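PDB 3GVE: YfkN protein from Bacillus subtilis subsp. subtilis, which is a member of the calcineurin-like phosphoesterase family and binds a manganese and a magnesium ion at adjoining sites. Local coordinates for residues M24-D32 / H332-R340; N230-K238 / A263-N273. All coordinates share one frame; numbering follows the deposited sequence.

Contact 1. Residues M24-D32 / H332-R340; sequences MMDYDYYSD and HQNTLEYVR
His332, on the C-terminal helix 322-340, enters an aromatic cluster with Tyr27 and Tyr29, where the short strand 27-28 of the calcineurin-like phosphoesterase fold and the turn after it meet that helix. With CG anti to the backbone N (chi1 172°), its imidazole reaches out from the helix. CB lies near the Tyr29 hydroxyl, and CG sits beneath CG of selenomethionine Met25, which makes a CH-pi contact 3.8 Å from the ring centroid. ND1 shares a 2.7 Å hydrogen bond with Tyr29 OH, and CE1 points into the face of Tyr27, 3.7 Å from its CG, giving a T-shaped pair with planes at 79°. Hydrogen bond, CH-pi contact and T-shaped pair together hold the imidazole's rotation.

Thr335 CG2 covers one face of the Tyr29 ring, and Tyr27 CD2 lies over the other. Leu336 CD2 touches Tyr27 CE2 at 3.5 Å. Farther along the helix, Arg340 grips Asp32 side-on in a salt bridge, while Glu258 of the second subunit packs against both. Arg340 NE donates to the syn lone pair of Asp32 OD2 at 2.7 Å, nearly straight, and Arg340 NH1 reaches Asp32 OD1 at 3.0 Å. Asp32 OD1 also accepts from Tyr27 OH, 2.5 Å away on its anti side.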
loop_
_atom_site.group_PDB
_atom_site.type_symbol
_atom_site.label_atom_id
_atom_site.label_comp_id
_atom_site.label_asym_id
_atom_site.label_seq_id
_atom_site.Cartn_x
_atom_site.Cartn_y
_atom_site.Cartn_z
HETATM N N MSE A 24 -12.261 6.842 2.727
HETATM C CA MSE A 24 -13.393 7.772 2.733
HETATM C C MSE A 24 -12.898 9.192 2.965
HETATM O O MSE A 24 -13.141 10.077 2.175
HETATM C CB MSE A 24 -14.395 7.379 3.821
HETATM C CG MSE A 24 -15.047 6.008 3.556
HETATM SE SE MSE A 24 -16.178 5.954 1.978
HETATM C CE MSE A 24 -14.905 5.042 0.752
HETATM N N MSE A 25 -12.207 9.375 4.077
HETATM C CA MSE A 25 -11.590 10.650 4.400
HETATM C C MSE A 25 -10.234 10.800 3.717
HETATM O O MSE A 25 -9.613 9.826 3.324
HETATM C CB MSE A 25 -11.421 10.780 5.908
HETATM C CG MSE A 25 -12.731 10.828 6.667
HETATM SE SE MSE A 25 -13.785 12.444 6.286
HETATM C CE MSE A 25 -12.911 13.609 7.594
ATOM N N ASP A 26 -9.770 12.039 3.608
ATOM C CA ASP A 26 -8.416 12.294 3.132
ATOM C C ASP A 26 -7.481 12.166 4.346
ATOM O O ASP A 26 -6.977 13.152 4.887
ATOM C CB ASP A 26 -8.309 13.654 2.409
ATOM C CG ASP A 26 -8.826 14.839 3.229
ATOM O OD1 ASP A 26 -9.610 14.650 4.165
ATOM O OD2 ASP A 26 -8.461 15.969 2.872
ATOM N N TYR A 27 -7.282 10.926 4.772
ATOM C CA TYR A 27 -6.677 10.607 6.065
ATOM C C TYR A 27 -5.858 9.321 6.024
ATOM O O TYR A 27 -6.301 8.304 5.513
ATOM C CB TYR A 27 -7.774 10.488 7.131
ATOM C CG TYR A 27 -7.262 10.705 8.542
ATOM C CD1 TYR A 27 -7.156 11.986 9.071
ATOM C CD2 TYR A 27 -6.858 9.638 9.326
ATOM C CE1 TYR A 27 -6.676 12.186 10.346
ATOM C CE2 TYR A 27 -6.387 9.839 10.616
ATOM C CZ TYR A 27 -6.302 11.117 11.101
ATOM O OH TYR A 27 -5.812 11.353 12.366
ATOM N N ASP A 28 -4.660 9.389 6.589
ATOM C CA ASP A 28 -3.766 8.255 6.744
ATOM C C ASP A 28 -3.898 7.746 8.179
ATOM O O ASP A 28 -3.422 8.380 9.109
ATOM C CB ASP A 28 -2.317 8.714 6.450
ATOM C CG ASP A 28 -1.279 7.640 6.719
ATOM O OD1 ASP A 28 -1.629 6.510 7.003
ATOM O OD2 ASP A 28 -0.089 7.961 6.642
ATOM N N TYR A 29 -4.552 6.611 8.362
ATOM C CA TYR A 29 -4.754 6.064 9.701
ATOM C C TYR A 29 -3.473 5.521 10.327
ATOM O O TYR A 29 -3.409 5.383 11.534
ATOM C CB TYR A 29 -5.821 4.956 9.727
ATOM C CG TYR A 29 -7.233 5.442 9.423
ATOM C CD1 TYR A 29 -7.955 6.181 10.352
ATOM C CD2 TYR A 29 -7.826 5.175 8.193
ATOM C CE1 TYR A 29 -9.218 6.635 10.066
ATOM C CE2 TYR A 29 -9.087 5.622 7.910
ATOM C CZ TYR A 29 -9.781 6.353 8.849
ATOM O OH TYR A 29 -11.041 6.812 8.568
ATOM N N TYR A 30 -2.493 5.181 9.501
ATOM C CA TYR A 30 -1.231 4.626 9.998
ATOM C C TYR A 30 -0.343 5.711 10.587
ATOM O O TYR A 30 0.043 5.577 11.736
ATOM C CB TYR A 30 -0.492 3.848 8.907
ATOM C CG TYR A 30 -1.410 2.935 8.128
ATOM C CD1 TYR A 30 -1.804 3.273 6.865
ATOM C CD2 TYR A 30 -1.885 1.749 8.667
ATOM C CE1 TYR A 30 -2.657 2.465 6.144
ATOM C CE2 TYR A 30 -2.747 0.930 7.946
ATOM C CZ TYR A 30 -3.117 1.302 6.686
ATOM O OH TYR A 30 -3.954 0.516 5.941
ATOM N N SER A 31 -0.115 6.840 9.930
ATOM C CA SER A 31 0.603 7.942 10.544
ATOM C C SER A 31 -0.311 8.757 11.468
ATOM O O SER A 31 0.137 9.553 12.268
ATOM C CB SER A 31 1.202 8.805 9.458
ATOM O OG SER A 31 0.194 9.399 8.708
ATOM N N ASP A 32 -1.642 8.546 11.412
ATOM C CA ASP A 32 -2.695 9.206 12.165
ATOM C C ASP A 32 -2.666 10.687 11.858
ATOM O O ASP A 32 -2.581 11.524 12.738
ATOM C CB ASP A 32 -2.558 8.929 13.669
ATOM C CG ASP A 32 -3.870 9.051 14.424
ATOM O OD1 ASP A 32 -4.854 9.568 13.890
ATOM O OD2 ASP A 32 -3.900 8.597 15.581
ATOM N N HIS A 332 -15.590 7.268 11.083
ATOM C CA HIS A 332 -14.213 7.733 11.072
ATOM C C HIS A 332 -13.689 7.951 12.496
ATOM O O HIS A 332 -12.619 7.500 12.828
ATOM C CB HIS A 332 -14.121 8.997 10.227
ATOM C CG HIS A 332 -12.789 9.674 10.292
ATOM N ND1 HIS A 332 -11.631 9.111 9.801
ATOM C CD2 HIS A 332 -12.438 10.868 10.812
ATOM C CE1 HIS A 332 -10.627 9.941 10.002
ATOM N NE2 HIS A 332 -11.091 11.014 10.609
ATOM N N GLN A 333 -14.482 8.612 13.331
ATOM C CA GLN A 333 -14.078 8.837 14.729
ATOM C C GLN A 333 -13.985 7.534 15.511
ATOM O O GLN A 333 -13.079 7.364 16.303
ATOM C CB GLN A 333 -14.995 9.849 15.412
ATOM C CG GLN A 333 -14.834 11.224 14.795
ATOM C CD GLN A 333 -15.699 12.266 15.421
ATOM O OE1 GLN A 333 -16.307 12.038 16.452
ATOM N NE2 GLN A 333 -15.746 13.424 14.805
ATOM N N ASN A 334 -14.882 6.599 15.237
ATOM C CA ASN A 334 -14.805 5.279 15.847
ATOM C C ASN A 334 -13.558 4.525 15.397
ATOM O O ASN A 334 -12.948 3.789 16.150
ATOM C CB ASN A 334 -16.067 4.455 15.525
ATOM C CG ASN A 334 -17.319 5.004 16.199
ATOM O OD1 ASN A 334 -17.248 5.829 17.091
ATOM N ND2 ASN A 334 -18.461 4.543 15.758
ATOM N N THR A 335 -13.194 4.717 14.135
ATOM C CA THR A 335 -11.987 4.112 13.596
ATOM C C THR A 335 -10.719 4.685 14.255
ATOM O O THR A 335 -9.801 3.957 14.564
ATOM C CB THR A 335 -11.939 4.246 12.059
ATOM O OG1 THR A 335 -13.046 3.533 11.506
ATOM C CG2 THR A 335 -10.656 3.669 11.484
ATOM N N LEU A 336 -10.691 5.993 14.446
ATOM C CA LEU A 336 -9.575 6.598 15.157
ATOM C C LEU A 336 -9.411 5.957 16.538
ATOM O O LEU A 336 -8.317 5.650 16.936
ATOM C CB LEU A 336 -9.782 8.098 15.305
ATOM C CG LEU A 336 -9.744 8.955 14.047
ATOM C CD1 LEU A 336 -10.116 10.388 14.379
ATOM C CD2 LEU A 336 -8.404 8.914 13.316
ATOM N N GLU A 337 -10.510 5.749 17.250
ATOM C CA GLU A 337 -10.451 5.146 18.579
ATOM C C GLU A 337 -9.902 3.731 18.467
ATOM O O GLU A 337 -9.069 3.298 19.239
ATOM C CB GLU A 337 -11.841 5.145 19.207
ATOM C CG GLU A 337 -11.914 4.601 20.628
ATOM C CD GLU A 337 -13.306 4.699 21.248
ATOM O OE1 GLU A 337 -13.399 4.936 22.469
ATOM O OE2 GLU A 337 -14.311 4.521 20.540
ATOM N N TYR A 338 -10.395 3.012 17.472
ATOM C CA TYR A 338 -9.988 1.640 17.214
ATOM C C TYR A 338 -8.484 1.531 16.940
ATOM O O TYR A 338 -7.813 0.644 17.448
ATOM C CB TYR A 338 -10.803 1.100 16.033
ATOM C CG TYR A 338 -10.230 -0.116 15.356
ATOM C CD1 TYR A 338 -10.157 -1.329 16.002
ATOM C CD2 TYR A 338 -9.776 -0.044 14.060
ATOM C CE1 TYR A 338 -9.627 -2.434 15.370
ATOM C CE2 TYR A 338 -9.255 -1.115 13.437
ATOM C CZ TYR A 338 -9.176 -2.314 14.073
ATOM O OH TYR A 338 -8.641 -3.389 13.414
ATOM N N VAL A 339 -7.967 2.446 16.141
ATOM C CA VAL A 339 -6.566 2.435 15.752
ATOM C C VAL A 339 -5.626 2.831 16.892
ATOM O O VAL A 339 -4.508 2.344 16.984
ATOM C CB VAL A 339 -6.337 3.391 14.583
ATOM C CG1 VAL A 339 -4.889 3.589 14.354
ATOM C CG2 VAL A 339 -7.007 2.843 13.340
ATOM N N ARG A 340 -6.104 3.722 17.740
ATOM C CA ARG A 340 -5.296 4.269 18.816
ATOM C C ARG A 340 -5.242 3.316 20.004
ATOM O O ARG A 340 -4.306 3.354 20.805
ATOM C CB ARG A 340 -5.821 5.655 19.205
ATOM C CG ARG A 340 -5.344 6.748 18.249
ATOM C CD ARG A 340 -6.302 7.893 18.200
ATOM N NE ARG A 340 -5.978 8.914 17.206
ATOM C CZ ARG A 340 -6.701 10.016 17.060
ATOM N NH1 ARG A 340 -6.390 10.922 16.144
ATOM N NH2 ARG A 340 -7.741 10.219 17.863
#

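Contact 2. Residues N230-K238 / A263-N273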
loop_
_atom_site.group_PDB
_atom_site.type_symbol
_atom_site.label_atom_id
_atom_site.label_comp_id
_atom_site.label_asym_id
_atom_site.label_seq_id
_atom_site.Cartn_x
_atom_site.Cartn_y
_atom_site.Cartn_z
ATOM N N ASN A 230 -5.635 -9.368 -16.201
ATOM C CA ASN A 230 -5.798 -8.004 -16.698
ATOM C C ASN A 230 -6.271 -8.038 -18.149
ATOM O O ASN A 230 -5.484 -8.044 -19.066
ATOM C CB ASN A 230 -4.481 -7.231 -16.520
ATOM C CG ASN A 230 -4.191 -6.946 -15.055
ATOM O OD1 ASN A 230 -4.976 -6.308 -14.378
ATOM N ND2 ASN A 230 -3.058 -7.429 -14.564
ATOM N N ALA A 231 -7.582 -8.057 -18.307
ATOM C CA ALA A 231 -8.223 -8.472 -19.541
ATOM C C ALA A 231 -8.924 -7.388 -20.350
ATOM O O ALA A 231 -9.646 -7.715 -21.263
ATOM C CB ALA A 231 -9.229 -9.612 -19.234
ATOM N N VAL A 232 -8.732 -6.117 -20.009
ATOM C CA VAL A 232 -9.446 -5.046 -20.710
ATOM C C VAL A 232 -9.212 -5.027 -22.235
ATOM O O VAL A 232 -10.127 -4.804 -23.000
ATOM C CB VAL A 232 -9.146 -3.665 -20.101
ATOM C CG1 VAL A 232 -9.678 -2.555 -21.032
ATOM C CG2 VAL A 232 -9.801 -3.557 -18.712
ATOM N N PHE A 233 -7.977 -5.244 -22.665
ATOM C CA PHE A 233 -7.700 -5.253 -24.106
ATOM C C PHE A 233 -8.550 -6.318 -24.799
ATOM O O PHE A 233 -9.080 -6.098 -25.858
ATOM C CB PHE A 233 -6.213 -5.502 -24.364
ATOM C CG PHE A 233 -5.839 -5.476 -25.821
ATOM C CD1 PHE A 233 -5.470 -4.298 -26.447
ATOM C CD2 PHE A 233 -5.843 -6.646 -26.552
ATOM C CE1 PHE A 233 -5.108 -4.299 -27.807
ATOM C CE2 PHE A 233 -5.481 -6.649 -27.904
ATOM C CZ PHE A 233 -5.113 -5.476 -28.523
ATOM N N ASP A 234 -8.649 -7.482 -24.176
ATOM C CA ASP A 234 -9.446 -8.579 -24.714
ATOM C C ASP A 234 -10.956 -8.325 -24.666
ATOM O O ASP A 234 -11.663 -8.667 -25.593
ATOM C CB ASP A 234 -9.048 -9.889 -24.025
ATOM C CG ASP A 234 -7.555 -10.158 -24.144
ATOM O OD1 ASP A 234 -7.029 -10.132 -25.260
ATOM O OD2 ASP A 234 -6.923 -10.327 -23.122
ATOM N N LEU A 235 -11.433 -7.710 -23.590
ATOM C CA LEU A 235 -12.814 -7.261 -23.550
ATOM C C LEU A 235 -13.115 -6.319 -24.715
ATOM O O LEU A 235 -14.118 -6.453 -25.393
ATOM C CB LEU A 235 -13.092 -6.524 -22.251
ATOM C CG LEU A 235 -13.540 -7.380 -21.084
ATOM C CD1 LEU A 235 -13.653 -6.473 -19.851
ATOM C CD2 LEU A 235 -14.901 -8.071 -21.364
ATOM N N ALA A 236 -12.220 -5.371 -24.950
ATOM C CA ALA A 236 -12.463 -4.372 -25.989
ATOM C C ALA A 236 -12.414 -4.959 -27.396
ATOM O O ALA A 236 -13.091 -4.470 -28.276
ATOM C CB ALA A 236 -11.459 -3.223 -25.863
ATOM N N THR A 237 -11.602 -5.995 -27.596
ATOM C CA THR A 237 -11.370 -6.528 -28.940
ATOM C C THR A 237 -12.165 -7.795 -29.273
ATOM O O THR A 237 -12.457 -8.030 -30.433
ATOM C CB THR A 237 -9.872 -6.796 -29.182
ATOM O OG1 THR A 237 -9.359 -7.607 -28.118
ATOM C CG2 THR A 237 -9.075 -5.473 -29.276
ATOM N N LYS A 238 -12.480 -8.612 -28.271
ATOM C CA LYS A 238 -13.080 -9.936 -28.517
ATOM C C LYS A 238 -14.575 -10.000 -28.303
ATOM O O LYS A 238 -15.198 -10.999 -28.611
ATOM C CB LYS A 238 -12.420 -11.020 -27.658
ATOM C CG LYS A 238 -10.933 -11.237 -27.872
ATOM C CD LYS A 238 -10.463 -12.465 -27.073
ATOM C CE LYS A 238 -8.971 -12.714 -27.215
ATOM N NZ LYS A 238 -8.620 -13.980 -26.480
ATOM N N ALA A 263 -1.157 -0.673 -31.194
ATOM C CA ALA A 263 -2.299 -0.984 -32.040
ATOM C C ALA A 263 -3.585 -1.084 -31.215
ATOM O O ALA A 263 -3.600 -1.683 -30.164
ATOM C CB ALA A 263 -2.065 -2.282 -32.814
ATOM N N GLN A 264 -4.637 -0.462 -31.728
ATOM C CA GLN A 264 -5.973 -0.474 -31.131
ATOM C C GLN A 264 -6.205 0.666 -30.146
ATOM O O GLN A 264 -7.325 0.956 -29.806
ATOM C CB GLN A 264 -6.275 -1.816 -30.447
ATOM C CG GLN A 264 -6.400 -2.963 -31.405
ATOM C CD GLN A 264 -7.375 -2.595 -32.474
ATOM O OE1 GLN A 264 -8.525 -2.329 -32.196
ATOM N NE2 GLN A 264 -6.895 -2.474 -33.680
ATOM N N PHE A 265 -5.131 1.297 -29.688
ATOM C CA PHE A 265 -5.223 2.375 -28.712
ATOM C C PHE A 265 -5.295 3.751 -29.389
ATOM O O PHE A 265 -4.611 4.010 -30.347
ATOM C CB PHE A 265 -4.018 2.331 -27.757
ATOM C CG PHE A 265 -4.051 1.171 -26.773
ATOM C CD1 PHE A 265 -4.468 1.357 -25.460
ATOM C CD2 PHE A 265 -3.661 -0.095 -27.165
ATOM C CE1 PHE A 265 -4.486 0.308 -24.559
ATOM C CE2 PHE A 265 -3.693 -1.167 -26.263
ATOM C CZ PHE A 265 -4.101 -0.956 -24.948
ATOM N N ASN A 266 -6.133 4.623 -28.852
ATOM C CA ASN A 266 -6.153 6.039 -29.204
ATOM C C ASN A 266 -6.099 6.847 -27.898
ATOM O O ASN A 266 -7.077 6.955 -27.173
ATOM C CB ASN A 266 -7.395 6.369 -30.031
ATOM C CG ASN A 266 -7.395 7.804 -30.543
ATOM O OD1 ASN A 266 -6.935 8.694 -29.872
ATOM N ND2 ASN A 266 -7.923 8.009 -31.734
ATOM N N VAL A 267 -4.924 7.383 -27.596
ATOM C CA VAL A 267 -4.693 8.140 -26.379
ATOM C C VAL A 267 -5.458 9.439 -26.325
ATOM O O VAL A 267 -6.028 9.761 -25.308
ATOM C CB VAL A 267 -3.186 8.313 -26.056
ATOM C CG1 VAL A 267 -3.012 9.165 -24.832
ATOM C CG2 VAL A 267 -2.482 6.939 -25.952
ATOM N N GLU A 268 -5.484 10.146 -27.441
ATOM C CA GLU A 268 -6.186 11.413 -27.495
ATOM C C GLU A 268 -7.659 11.206 -27.158
ATOM O O GLU A 268 -8.215 11.954 -26.379
ATOM C CB GLU A 268 -6.001 12.066 -28.869
ATOM C CG GLU A 268 -4.532 12.408 -29.208
ATOM C CD GLU A 268 -3.886 13.281 -28.140
ATOM O OE1 GLU A 268 -2.942 12.840 -27.467
ATOM O OE2 GLU A 268 -4.339 14.416 -27.952
ATOM N N LYS A 269 -8.277 10.166 -27.711
ATOM C CA LYS A 269 -9.702 9.921 -27.438
ATOM C C LYS A 269 -9.946 9.063 -26.211
ATOM O O LYS A 269 -11.095 8.980 -25.764
ATOM C CB LYS A 269 -10.384 9.337 -28.651
ATOM C CG LYS A 269 -10.307 10.272 -29.884
ATOM C CD LYS A 269 -11.143 9.689 -30.954
ATOM C CE LYS A 269 -12.664 9.976 -30.745
ATOM N NZ LYS A 269 -13.145 11.311 -31.141
ATOM N N GLY A 270 -8.914 8.441 -25.674
ATOM C CA GLY A 270 -9.052 7.496 -24.565
ATOM C C GLY A 270 -9.838 6.290 -24.928
ATOM O O GLY A 270 -10.786 5.928 -24.174
ATOM N N THR A 271 -9.527 5.633 -26.025
ATOM C CA THR A 271 -10.250 4.438 -26.481
ATOM C C THR A 271 -9.382 3.219 -26.748
ATOM O O THR A 271 -8.210 3.384 -27.096
ATOM C CB THR A 271 -11.122 4.768 -27.775
ATOM O OG1 THR A 271 -10.223 5.184 -28.795
ATOM C CG2 THR A 271 -12.175 5.796 -27.558
ATOM N N ILE A 272 -9.974 2.051 -26.652
ATOM C CA ILE A 272 -9.313 0.826 -27.063
ATOM C C ILE A 272 -10.314 0.145 -27.994
ATOM O O ILE A 272 -11.444 -0.108 -27.611
ATOM C CB ILE A 272 -8.955 -0.085 -25.860
ATOM C CG1 ILE A 272 -8.145 0.690 -24.806
ATOM C CG2 ILE A 272 -8.196 -1.337 -26.354
ATOM C CD1 ILE A 272 -7.776 -0.143 -23.588
ATOM N N ASN A 273 -9.871 -0.112 -29.220
ATOM C CA ASN A 273 -10.741 -0.625 -30.277
ATOM C C ASN A 273 -11.999 0.217 -30.424
ATOM O O ASN A 273 -13.068 -0.303 -30.651
ATOM C CB ASN A 273 -11.095 -2.098 -30.061
ATOM C CG ASN A 273 -11.743 -2.726 -31.285
ATOM O OD1 ASN A 273 -11.477 -2.334 -32.412
ATOM N ND2 ASN A 273 -12.603 -3.688 -31.057
#
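Helix 232-238 runs beside the antiparallel hairpin of strands 265-266 and 271-272, the backbones coming closest between Ala236 and Asn273, whose CA atoms are 5.9 Å apart. The hairpin carries a G1 beta bulge, with Gly270 and Thr271 facing Asn266, and its strand 271-272 joins the larger mixed sheet through strand 275-280.

Ile272 is the apolar centre of the contact. Its CG2 meets Ala236 CB at 3.8 Å and also Phe233 CD1, while Ile272 CD1 reaches Val232 CG1 at 4.0 Å. Small Ala236 thus lets the helix backbone approach the strand. Phe233, its CG trans to the backbone N (chi1 -178°), reaches across to Phe265 on the hairpin. The two rings meet rim to rim, CD1 of Phe233 lying 3.6 Å from CE2 of Phe265 and the planes 21° apart, with neither ring over the other's face. Ala263 O borders the Phe233 ring at its edge, whereas Thr237 CG2 lies over one face. Thr237 OG1 bonds back to Phe233 O at 2.7 Å, fixing its own rotation. At the end of the hairpin, Asn273 ND2 donates to Ala236 O at 2.9 Å; the bond is almost straight (177°) and lies in the amide plane of Asn273.

In the fold
The two contacts lie on opposite sides of the chain's centre, their own centres 38 Å apart and their nearest atoms about 21 Å apart, and they share no helix or strand. Along the chain, contact 2 is nested within the loop that contact 1 closes: 24-32 comes first, then 230-238 and 263-273, and finally 332-340. Contact 1 brings the C-terminal helix back to the chain's start, just after the manganese ligands Asp19 and His21, and borders the second subunit. Contact 2 fastens a helix to the eight-stranded mixed sheet, its first segment falling between metal ligands His216 and His249. A long-range and a local closure thus tie down opposite sides of one calcineurin-like fold.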